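PDB 3RLK: A1 protein from Enterobacteria phage Qbeta, which is a minor, read-through-extended coat protein of the phage particle, probably needed for infection of the host. Local coordinates for residues T86-L99 and K180-A192. Sequence-based numbering, arbitrary orientation.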
loop_
_atom_site.group_PDB
_atom_site.type_symbol
_atom_site.label_atom_id
_atom_site.label_comp_id
_atom_site.label_asym_id
_atom_site.label_seq_id
_atom_site.Cartn_x
_atom_site.Cartn_y
_atom_site.Cartn_z
ATOM N N THR A 86 13.674 15.602 -4.466
ATOM C CA THR A 86 14.595 15.953 -3.368
ATOM C C THR A 86 15.198 14.689 -2.786
ATOM O O THR A 86 14.821 13.566 -3.208
ATOM C CB THR A 86 13.860 16.820 -2.292
ATOM O OG1 THR A 86 14.791 17.503 -1.455
ATOM C CG2 THR A 86 12.828 16.026 -1.440
ATOM N N THR A 87 16.155 14.870 -1.876
ATOM C CA THR A 87 16.874 13.807 -1.250
ATOM C C THR A 87 16.102 13.207 -0.063
ATOM O O THR A 87 15.825 13.911 0.876
ATOM C CB THR A 87 18.206 14.290 -0.767
ATOM O OG1 THR A 87 18.968 14.698 -1.923
ATOM C CG2 THR A 87 18.912 13.134 -0.089
ATOM N N PHE A 88 15.768 11.923 -0.143
ATOM C CA PHE A 88 15.125 11.191 0.975
ATOM C C PHE A 88 15.984 10.105 1.625
ATOM O O PHE A 88 16.913 9.566 1.014
ATOM C CB PHE A 88 13.789 10.562 0.528
ATOM C CG PHE A 88 12.739 11.587 0.153
ATOM C CD1 PHE A 88 11.968 12.200 1.145
ATOM C CD2 PHE A 88 12.519 11.940 -1.190
ATOM C CE1 PHE A 88 11.010 13.215 0.799
ATOM C CE2 PHE A 88 11.554 12.903 -1.529
ATOM C CZ PHE A 88 10.780 13.528 -0.552
ATOM N N ARG A 89 15.657 9.801 2.868
ATOM C CA ARG A 89 16.188 8.596 3.478
ATOM C C ARG A 89 15.774 7.412 2.526
ATOM O O ARG A 89 14.701 7.440 1.883
ATOM C CB ARG A 89 15.704 8.454 4.953
ATOM C CG ARG A 89 16.371 7.295 5.736
ATOM C CD ARG A 89 17.864 7.470 6.149
ATOM N NE ARG A 89 18.851 7.075 5.151
ATOM C CZ ARG A 89 20.105 6.681 5.465
ATOM N NH1 ARG A 89 21.005 6.331 4.529
ATOM N NH2 ARG A 89 20.473 6.591 6.751
ATOM N N GLY A 90 16.704 6.480 2.373
ATOM C CA GLY A 90 16.489 5.303 1.576
ATOM C C GLY A 90 15.612 4.253 2.248
ATOM O O GLY A 90 15.134 4.385 3.392
ATOM N N CYS A 91 15.418 3.198 1.468
ATOM C CA CYS A 91 14.687 2.051 1.898
ATOM C C CYS A 91 15.585 1.064 2.600
ATOM O O CYS A 91 16.781 0.880 2.214
ATOM C CB CYS A 91 14.013 1.458 0.668
ATOM S SG CYS A 91 12.985 -0.100 0.894
ATOM N N ARG A 92 14.987 0.354 3.586
ATOM C CA ARG A 92 15.676 -0.723 4.267
ATOM C C ARG A 92 16.132 -1.799 3.239
ATOM O O ARG A 92 17.205 -2.395 3.344
ATOM C CB ARG A 92 14.769 -1.380 5.324
ATOM C CG ARG A 92 15.392 -2.620 5.973
ATOM C CD ARG A 92 16.734 -2.283 6.650
ATOM N NE ARG A 92 16.452 -1.388 7.795
ATOM C CZ ARG A 92 16.861 -1.569 9.062
ATOM N NH1 ARG A 92 17.680 -2.587 9.380
ATOM N NH2 ARG A 92 16.533 -0.642 10.012
ATOM N N GLY A 93 15.311 -2.002 2.224
ATOM C CA GLY A 93 15.555 -3.047 1.244
ATOM C C GLY A 93 15.532 -4.392 1.943
ATOM O O GLY A 93 14.774 -4.625 2.938
ATOM N N ASN A 94 16.392 -5.280 1.446
ATOM C CA ASN A 94 16.366 -6.711 1.794
ATOM C C ASN A 94 14.938 -7.308 1.920
ATOM O O ASN A 94 14.585 -8.003 2.915
ATOM C CB ASN A 94 17.191 -7.006 3.049
ATOM C CG ASN A 94 17.732 -8.476 3.080
ATOM O OD1 ASN A 94 18.467 -8.924 2.172
ATOM N ND2 ASN A 94 17.403 -9.193 4.131
ATOM N N GLY A 95 14.123 -7.002 0.930
ATOM C CA GLY A 95 12.796 -7.575 0.861
ATOM C C GLY A 95 11.741 -6.483 1.008
ATOM O O GLY A 95 10.674 -6.626 0.417
ATOM N N TYR A 96 12.063 -5.410 1.745
ATOM C CA TYR A 96 11.133 -4.220 1.867
ATOM C C TYR A 96 11.236 -3.433 0.580
ATOM O O TYR A 96 12.326 -3.344 0.015
ATOM C CB TYR A 96 11.535 -3.273 2.975
ATOM C CG TYR A 96 11.139 -3.760 4.310
ATOM C CD1 TYR A 96 9.759 -3.833 4.649
ATOM C CD2 TYR A 96 12.084 -4.235 5.206
ATOM C CE1 TYR A 96 9.357 -4.323 5.918
ATOM C CE2 TYR A 96 11.689 -4.690 6.489
ATOM C CZ TYR A 96 10.343 -4.758 6.815
ATOM O OH TYR A 96 9.958 -5.243 8.056
ATOM N N ILE A 97 10.120 -2.886 0.127
ATOM C CA ILE A 97 10.062 -2.170 -1.142
ATOM C C ILE A 97 8.802 -1.274 -1.130
ATOM O O ILE A 97 7.822 -1.602 -0.502
ATOM C CB ILE A 97 10.092 -3.120 -2.378
ATOM C CG1 ILE A 97 10.606 -2.359 -3.633
ATOM C CG2 ILE A 97 8.758 -3.764 -2.657
ATOM C CD1 ILE A 97 12.030 -1.591 -3.439
ATOM N N ASP A 98 8.835 -0.167 -1.854
ATOM C CA ASP A 98 7.628 0.682 -2.007
ATOM C C ASP A 98 6.709 0.160 -3.134
ATOM O O ASP A 98 7.205 -0.346 -4.134
ATOM C CB ASP A 98 7.983 2.161 -2.313
ATOM C CG ASP A 98 8.943 2.313 -3.494
ATOM O OD1 ASP A 98 9.917 1.531 -3.606
ATOM O OD2 ASP A 98 8.787 3.274 -4.282
ATOM N N LEU A 99 5.395 0.347 -2.977
ATOM C CA LEU A 99 4.433 0.044 -4.029
ATOM C C LEU A 99 4.066 1.319 -4.812
ATOM O O LEU A 99 4.382 2.433 -4.381
ATOM C CB LEU A 99 3.166 -0.552 -3.387
ATOM C CG LEU A 99 3.335 -1.667 -2.339
ATOM C CD1 LEU A 99 1.943 -2.210 -2.173
ATOM C CD2 LEU A 99 4.255 -2.817 -2.791
ATOM N N LYS A 180 2.167 -12.182 -2.786
ATOM C CA LYS A 180 3.579 -12.033 -3.099
ATOM C C LYS A 180 4.226 -10.936 -2.297
ATOM O O LYS A 180 5.429 -11.033 -1.973
ATOM C CB LYS A 180 3.752 -11.708 -4.552
ATOM C CG LYS A 180 3.413 -12.871 -5.416
ATOM C CD LYS A 180 3.638 -12.473 -6.851
ATOM C CE LYS A 180 3.005 -13.375 -7.912
ATOM N NZ LYS A 180 3.423 -12.751 -9.248
ATOM N N CYS A 181 3.480 -9.845 -2.066
ATOM C CA CYS A 181 4.070 -8.641 -1.451
ATOM C C CYS A 181 3.091 -7.880 -0.539
ATOM O O CYS A 181 2.638 -6.772 -0.890
ATOM C CB CYS A 181 4.671 -7.725 -2.519
ATOM S SG CYS A 181 5.757 -6.385 -1.989
ATOM N N PRO A 182 2.834 -8.431 0.670
ATOM C CA PRO A 182 1.820 -7.782 1.493
ATOM C C PRO A 182 2.296 -6.429 2.026
ATOM O O PRO A 182 3.512 -6.210 2.239
ATOM C CB PRO A 182 1.586 -8.788 2.629
ATOM C CG PRO A 182 2.872 -9.638 2.664
ATOM C CD PRO A 182 3.174 -9.771 1.188
ATOM N N ILE A 183 1.324 -5.517 2.178
ATOM C CA ILE A 183 1.657 -4.187 2.733
ATOM C C ILE A 183 2.000 -4.342 4.185
ATOM O O ILE A 183 1.269 -5.018 4.937
ATOM C CB ILE A 183 0.461 -3.182 2.519
ATOM C CG1 ILE A 183 0.146 -3.109 1.008
ATOM C CG2 ILE A 183 0.704 -1.807 3.303
ATOM C CD1 ILE A 183 -1.210 -2.474 0.624
ATOM N N GLN A 184 3.061 -3.674 4.610
ATOM C CA GLN A 184 3.528 -3.731 6.020
ATOM C C GLN A 184 3.196 -2.439 6.703
ATOM O O GLN A 184 2.967 -2.423 7.922
ATOM C CB GLN A 184 5.037 -3.862 6.040
ATOM C CG GLN A 184 5.650 -5.028 5.212
ATOM C CD GLN A 184 5.146 -6.356 5.723
ATOM O OE1 GLN A 184 4.373 -7.036 5.043
ATOM N NE2 GLN A 184 5.437 -6.643 6.978
ATOM N N ALA A 185 3.259 -1.327 5.965
ATOM C CA ALA A 185 2.981 -0.007 6.568
ATOM C C ALA A 185 2.840 1.084 5.516
ATOM O O ALA A 185 3.240 0.901 4.355
ATOM C CB ALA A 185 4.060 0.380 7.592
ATOM N N VAL A 186 2.239 2.219 5.912
ATOM C CA VAL A 186 2.201 3.409 5.045
ATOM C C VAL A 186 2.965 4.420 5.870
ATOM O O VAL A 186 2.682 4.624 7.112
ATOM C CB VAL A 186 0.728 3.967 4.781
ATOM C CG1 VAL A 186 0.811 5.371 4.112
ATOM C CG2 VAL A 186 -0.077 3.056 3.877
ATOM N N ILE A 187 3.955 5.066 5.237
ATOM C CA ILE A 187 4.793 6.027 5.969
ATOM C C ILE A 187 4.857 7.362 5.247
ATOM O O ILE A 187 4.526 7.442 4.048
ATOM C CB ILE A 187 6.291 5.494 6.203
ATOM C CG1 ILE A 187 6.959 5.318 4.830
ATOM C CG2 ILE A 187 6.253 4.103 6.868
ATOM C CD1 ILE A 187 8.490 4.940 4.920
ATOM N N VAL A 188 5.345 8.364 5.983
ATOM C CA VAL A 188 5.911 9.563 5.367
ATOM C C VAL A 188 7.470 9.428 5.352
ATOM O O VAL A 188 8.109 9.359 6.400
ATOM C CB VAL A 188 5.411 10.865 6.041
ATOM C CG1 VAL A 188 6.178 12.069 5.454
ATOM C CG2 VAL A 188 3.864 11.117 5.780
ATOM N N VAL A 189 8.075 9.273 4.164
ATOM C CA VAL A 189 9.542 9.072 4.151
ATOM C C VAL A 189 10.270 10.375 4.545
ATOM O O VAL A 189 10.061 11.421 3.918
ATOM C CB VAL A 189 10.043 8.471 2.827
ATOM C CG1 VAL A 189 9.706 9.379 1.650
ATOM C CG2 VAL A 189 11.547 8.139 2.882
ATOM N N PRO A 190 11.130 10.325 5.571
ATOM C CA PRO A 190 11.916 11.557 5.949
ATOM C C PRO A 190 12.844 12.058 4.863
ATOM O O PRO A 190 13.477 11.274 4.145
ATOM C CB PRO A 190 12.788 11.109 7.118
ATOM C CG PRO A 190 12.115 9.816 7.606
ATOM C CD PRO A 190 11.552 9.157 6.356
ATOM N N ARG A 191 12.933 13.382 4.767
ATOM C CA ARG A 191 14.005 13.998 3.965
ATOM C C ARG A 191 15.380 13.693 4.479
ATOM O O ARG A 191 15.559 13.483 5.665
ATOM C CB ARG A 191 13.838 15.501 3.935
ATOM C CG ARG A 191 12.696 15.868 3.013
ATOM C CD ARG A 191 12.206 17.326 3.232
ATOM N NE ARG A 191 11.579 17.539 4.538
ATOM C CZ ARG A 191 10.277 17.851 4.669
ATOM N NH1 ARG A 191 9.537 18.002 3.592
ATOM N NH2 ARG A 191 9.758 18.046 5.855
ATOM N N ALA A 192 16.368 13.727 3.587
ATOM C CA ALA A 192 17.738 13.545 4.047
ATOM C C ALA A 192 18.661 14.513 3.309
ATOM O O ALA A 192 18.239 15.584 2.803
ATOM C CB ALA A 192 18.176 12.093 3.873
ATOM O OXT ALA A 192 19.865 14.263 3.199
HETATM O O HOH W 1 16.049 16.699 1.255
#
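F88 sets its ring beside its own backbone N (chi1 -65°), and V189 has CG1 wedged between backbone N and carbonyl carbon (chi1 60°); together these torsions bring CG1 of V189 to 3.7 Å from CD1 of F88, the two side chains crossing at about a right angle. The other methyl, V189 CG2, packs 3.4 Å from the carbonyl O of R89, an oxygen that accepts a hydrogen bond from the indole NE1 of W76. At the ring's edge, in its plane, lies the carbonyl O of P190, while CG of R191 approaches CE1 obliquely. Two backbone bonds bracket F88 along the chain: R89 N gives a nearly straight bond to P190 O (2.9 Å), and A192 N reaches T87 O at 2.8 Å from above the carbonyl plane. They make a single isolated beta bridge, F88 with R191, which ties down the last residues of the chain. A water donates to both T87 O and the terminal A192 O. Further along the backbones part: 96-98 and 183-188 are the outer strands of a three-stranded antiparallel sheet with 154-159 between them, so they meet through side chains. The type I' turn from G93 to Y96 leads into the first of these, and Y96 turns its ring edge to CG of Q184 (3.8 Å from CE1), at a classic beta bulge where Q184 and A185 both face V157. SG of C181 lies 4.0 Å from both I97 CG2 and L99 CD2. The other methyl of L99, CD1, lies against CG1 of I183, whose side chain also packs on I133 and L135.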